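Local coordinates for protein thioesterase (Streptomyces sp. WAC02707, PDB 6VAP) that is a type II thioesterase of the borrelidin biosynthetic pathway, probably hydrolysing unwanted acyl groups from the carrier proteins of the polyketide synthase, at residues 8-20 and 54-67. Numbering follows the deposited sequence.
Sequences THSDVWIRQYRPA and LAVQYPGRQDRRAE
Arg-64 pushes its guanidinium end-first over the indole of Trp-13, at the outer edge of the alpha/beta-hydrolase sheet, where short strand 14-15 pairs antiparallel with 52-56. The two planes stand 78° apart, and NH1 points down onto the ring, 3.3 Å from Trp-13 CD2, in a cation-pi contact. Arg-64 is itself the filling of a sandwich: Val-12 CG2 presses on one guanidinium face, 3.2 Å from Arg-64 NE, and Pro-59 CG covers the opposite one. At its rim, NH1 is bonded to Gln-57 O in the carbonyl plane, and NE and NH2 grip Glu-67 side-on, which holds its rotation. Trp-13 CH2 lies 3.6 Å from Pro-59 CD, while Val-56 CG1 meets the edge of the indole and Leu-80 of helix 73-87 adds to the packing.

Along the strands, Arg-15 and Ala-55 form a hydrogen-bonded pair. On the face with Val-56, Ile-14 CG2 nestles against Leu-54 CB (3.7 Å); on the other, the Ala-55 CB methyl meets CE2 of Tyr-17 (3.7 Å), a ring that also stacks with His-41. Bent at chi2 (-63°), Arg-15 curls back along its strand, laying one guanidinium face over CB and CG of Gln-57. NH2 also bonds Val-12 O, which lies near the guanidinium plane. Arg-15 grips Asp-63 end-on, its NH2 meeting the syn lone pair of Asp-63 OD2 at 2.7 Å; Asp-63 OD1, approached by Arg-15 NH1 from above the carboxylate plane, also accepts Gln-57 NE2 at 2.9 Å.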
# COMPACT_ATOMS: atom_id res chain seq x y z
N THR A 8 8.01 1.93 21.57
CA THR A 8 7.08 1.64 20.49
C THR A 8 5.97 0.68 20.94
O THR A 8 6.12 -0.01 21.94
CB THR A 8 7.78 1.02 19.26
OG1 THR A 8 7.96 -0.39 19.47
CG2 THR A 8 9.13 1.70 19.01
N HIS A 9 4.88 0.64 20.18
CA HIS A 9 3.77 -0.27 20.45
C HIS A 9 3.31 -0.87 19.13
O HIS A 9 2.94 -0.14 18.21
CB HIS A 9 2.60 0.44 21.16
CG HIS A 9 3.04 1.48 22.14
ND1 HIS A 9 3.54 2.71 21.75
CD2 HIS A 9 3.05 1.48 23.49
CE1 HIS A 9 3.84 3.41 22.83
NE2 HIS A 9 3.55 2.69 23.90
N SER A 10 3.34 -2.19 19.02
CA SER A 10 2.92 -2.89 17.82
C SER A 10 1.95 -4.02 18.18
O SER A 10 1.99 -4.58 19.28
CB SER A 10 4.13 -3.47 17.04
OG SER A 10 5.18 -2.52 16.90
N ASP A 11 1.10 -4.36 17.23
CA ASP A 11 0.19 -5.50 17.35
C ASP A 11 0.45 -6.44 16.18
O ASP A 11 1.40 -6.27 15.40
CB ASP A 11 -1.26 -5.03 17.42
CG ASP A 11 -1.65 -4.14 16.25
OD1 ASP A 11 -1.50 -4.57 15.10
OD2 ASP A 11 -2.10 -3.00 16.50
N VAL A 12 -0.40 -7.46 16.05
CA VAL A 12 -0.20 -8.47 15.02
C VAL A 12 -0.29 -7.85 13.65
O VAL A 12 0.43 -8.27 12.72
CB VAL A 12 -1.23 -9.61 15.20
CG1 VAL A 12 -2.63 -9.15 14.82
CG2 VAL A 12 -0.83 -10.82 14.37
N TRP A 13 -1.14 -6.83 13.48
CA TRP A 13 -1.33 -6.22 12.17
C TRP A 13 -0.39 -5.05 11.90
O TRP A 13 0.09 -4.86 10.77
CB TRP A 13 -2.77 -5.72 12.01
CG TRP A 13 -3.77 -6.77 11.70
CD1 TRP A 13 -4.57 -7.45 12.59
CD2 TRP A 13 -4.16 -7.19 10.40
NE1 TRP A 13 -5.39 -8.32 11.90
CE2 TRP A 13 -5.18 -8.15 10.56
CE3 TRP A 13 -3.77 -6.82 9.10
CZ2 TRP A 13 -5.77 -8.79 9.48
CZ3 TRP A 13 -4.37 -7.46 8.03
CH2 TRP A 13 -5.34 -8.44 8.24
N ILE A 14 -0.14 -4.23 12.91
CA ILE A 14 0.46 -2.91 12.72
C ILE A 14 1.80 -2.88 13.42
O ILE A 14 1.86 -3.00 14.64
CB ILE A 14 -0.45 -1.79 13.26
CG1 ILE A 14 -1.81 -1.83 12.51
CG2 ILE A 14 0.23 -0.44 13.09
CD1 ILE A 14 -2.87 -0.98 13.12
N ARG A 15 2.87 -2.70 12.65
CA ARG A 15 4.22 -2.70 13.18
C ARG A 15 4.74 -1.27 13.21
O ARG A 15 4.81 -0.60 12.17
CB ARG A 15 5.13 -3.60 12.34
CG ARG A 15 4.59 -5.01 12.10
CD ARG A 15 4.46 -5.77 13.43
NE ARG A 15 3.55 -6.90 13.31
CZ ARG A 15 3.93 -8.16 13.11
NH1 ARG A 15 5.21 -8.45 12.99
NH2 ARG A 15 3.01 -9.12 13.02
N GLN A 16 5.12 -0.81 14.39
CA GLN A 16 5.68 0.52 14.61
C GLN A 16 7.16 0.31 14.91
O GLN A 16 7.53 -0.09 16.02
CB GLN A 16 4.95 1.21 15.76
CG GLN A 16 5.41 2.63 16.05
CD GLN A 16 4.71 3.24 17.25
OE1 GLN A 16 4.02 2.55 17.98
NE2 GLN A 16 4.90 4.53 17.45
N TYR A 17 8.01 0.61 13.93
CA TYR A 17 9.42 0.28 14.05
C TYR A 17 10.20 1.32 14.84
O TYR A 17 11.22 0.98 15.45
CB TYR A 17 10.01 0.09 12.66
CG TYR A 17 9.48 -1.14 11.97
CD1 TYR A 17 9.61 -2.41 12.55
CD2 TYR A 17 8.88 -1.04 10.71
CE1 TYR A 17 9.12 -3.54 11.90
CE2 TYR A 17 8.37 -2.15 10.07
CZ TYR A 17 8.50 -3.40 10.66
OH TYR A 17 8.01 -4.52 10.04
N ARG A 18 9.78 2.58 14.81
CA ARG A 18 10.50 3.65 15.49
C ARG A 18 9.55 4.48 16.35
O ARG A 18 8.35 4.55 16.08
CB ARG A 18 11.19 4.55 14.46
CG ARG A 18 12.24 3.86 13.61
CD ARG A 18 13.56 3.71 14.32
NE ARG A 18 14.62 3.28 13.42
CZ ARG A 18 14.94 2.02 13.17
NH1 ARG A 18 14.27 1.03 13.76
NH2 ARG A 18 15.93 1.73 12.34
N PRO A 19 10.07 5.12 17.39
CA PRO A 19 9.22 6.02 18.18
C PRO A 19 8.90 7.28 17.40
O PRO A 19 9.69 7.75 16.57
CB PRO A 19 10.06 6.34 19.42
CG PRO A 19 11.30 5.46 19.35
CD PRO A 19 11.45 5.04 17.90
N ALA A 20 7.75 7.86 17.70
CA ALA A 20 7.28 9.05 17.02
C ALA A 20 6.83 10.09 18.04
O ALA A 20 6.32 9.73 19.11
CB ALA A 20 6.14 8.72 16.06
N LEU A 54 3.55 3.49 10.35
CA LEU A 54 2.90 2.25 10.73
C LEU A 54 2.92 1.33 9.52
O LEU A 54 2.39 1.68 8.46
CB LEU A 54 1.47 2.49 11.19
CG LEU A 54 1.32 3.42 12.39
CD1 LEU A 54 -0.16 3.55 12.76
CD2 LEU A 54 2.10 2.90 13.59
N ALA A 55 3.51 0.15 9.68
CA ALA A 55 3.68 -0.78 8.58
C ALA A 55 2.79 -1.99 8.84
O ALA A 55 2.77 -2.54 9.95
CB ALA A 55 5.15 -1.17 8.43
N VAL A 56 2.04 -2.39 7.83
CA VAL A 56 1.05 -3.44 8.01
C VAL A 56 1.67 -4.79 7.66
O VAL A 56 2.31 -4.95 6.61
CB VAL A 56 -0.20 -3.15 7.15
CG1 VAL A 56 -1.23 -4.23 7.30
CG2 VAL A 56 -0.78 -1.77 7.56
N GLN A 57 1.45 -5.76 8.51
CA GLN A 57 1.85 -7.14 8.30
C GLN A 57 0.61 -7.95 7.98
O GLN A 57 -0.20 -8.21 8.86
CB GLN A 57 2.54 -7.68 9.55
CG GLN A 57 3.06 -9.10 9.42
CD GLN A 57 4.46 -9.15 8.83
OE1 GLN A 57 4.70 -8.63 7.78
NE2 GLN A 57 5.37 -9.83 9.50
N TYR A 58 0.50 -8.43 6.75
CA TYR A 58 -0.64 -9.26 6.39
C TYR A 58 -0.46 -10.68 6.95
O TYR A 58 0.66 -11.14 7.17
CB TYR A 58 -0.81 -9.34 4.89
CG TYR A 58 -0.72 -8.03 4.14
CD1 TYR A 58 -1.44 -6.92 4.57
CD2 TYR A 58 0.06 -7.91 3.00
CE1 TYR A 58 -1.38 -5.73 3.87
CE2 TYR A 58 0.10 -6.77 2.29
CZ TYR A 58 -0.61 -5.66 2.72
OH TYR A 58 -0.51 -4.49 1.97
N PRO A 59 -1.56 -11.39 7.20
CA PRO A 59 -1.45 -12.79 7.63
C PRO A 59 -0.68 -13.61 6.62
O PRO A 59 -0.73 -13.37 5.41
CB PRO A 59 -2.91 -13.25 7.72
CG PRO A 59 -3.72 -11.98 7.90
CD PRO A 59 -2.95 -10.92 7.12
N GLY A 60 0.01 -14.62 7.14
CA GLY A 60 0.63 -15.63 6.32
C GLY A 60 2.11 -15.47 6.07
O GLY A 60 2.68 -16.29 5.35
N ARG A 61 2.74 -14.45 6.63
CA ARG A 61 4.16 -14.21 6.39
C ARG A 61 4.89 -13.97 7.70
O ARG A 61 4.33 -13.41 8.65
CB ARG A 61 4.36 -13.02 5.45
CG ARG A 61 3.94 -11.68 6.06
CD ARG A 61 3.23 -10.83 5.02
NE ARG A 61 2.02 -11.48 4.54
CZ ARG A 61 1.60 -11.46 3.29
NH1 ARG A 61 2.27 -10.78 2.38
NH2 ARG A 61 0.47 -12.09 2.97
N GLN A 62 6.15 -14.39 7.73
CA GLN A 62 7.03 -14.17 8.88
C GLN A 62 6.36 -14.67 10.15
O GLN A 62 6.07 -15.86 10.28
CB GLN A 62 7.41 -12.70 8.98
CG GLN A 62 8.09 -12.16 7.70
CD GLN A 62 8.41 -10.67 7.81
OE1 GLN A 62 7.76 -9.94 8.54
NE2 GLN A 62 9.42 -10.23 7.07
N ASP A 63 6.16 -13.79 11.13
CA ASP A 63 5.61 -14.22 12.41
C ASP A 63 4.15 -14.63 12.28
O ASP A 63 3.64 -15.30 13.18
CB ASP A 63 5.74 -13.10 13.45
CG ASP A 63 4.98 -11.85 13.04
OD1 ASP A 63 5.41 -11.19 12.07
OD2 ASP A 63 3.97 -11.54 13.68
N ARG A 64 3.47 -14.23 11.19
CA ARG A 64 2.09 -14.64 10.93
C ARG A 64 1.99 -15.82 9.96
O ARG A 64 0.92 -16.06 9.39
CB ARG A 64 1.29 -13.45 10.39
CG ARG A 64 1.38 -12.20 11.24
CD ARG A 64 0.36 -11.20 10.82
NE ARG A 64 -0.98 -11.58 11.26
CZ ARG A 64 -2.08 -10.86 11.10
NH1 ARG A 64 -2.05 -9.72 10.43
NH2 ARG A 64 -3.24 -11.33 11.55
N ARG A 65 3.08 -16.56 9.74
CA ARG A 65 3.06 -17.62 8.73
C ARG A 65 2.01 -18.68 9.06
O ARG A 65 1.42 -19.26 8.15
CB ARG A 65 4.44 -18.25 8.61
CG ARG A 65 4.85 -18.52 7.18
CD ARG A 65 6.28 -19.04 7.09
NE ARG A 65 7.18 -18.07 6.46
CZ ARG A 65 8.17 -17.43 7.08
NH1 ARG A 65 8.40 -17.64 8.37
NH2 ARG A 65 8.92 -16.57 6.41
N ALA A 66 1.77 -18.94 10.34
CA ALA A 66 0.78 -19.94 10.70
C ALA A 66 -0.63 -19.51 10.30
O ALA A 66 -1.47 -20.36 9.98
CB ALA A 66 0.83 -20.23 12.20
N GLU A 67 -0.91 -18.21 10.30
CA GLU A 67 -2.24 -17.74 9.92
C GLU A 67 -2.48 -17.97 8.44
O GLU A 67 -1.59 -17.82 7.61
CB GLU A 67 -2.40 -16.26 10.27
CG GLU A 67 -2.08 -15.97 11.74
CD GLU A 67 -2.40 -14.53 12.13
OE1 GLU A 67 -3.56 -14.11 11.89
OE2 GLU A 67 -1.49 -13.84 12.67
O HOH W 1 -6.38 -11.48 12.23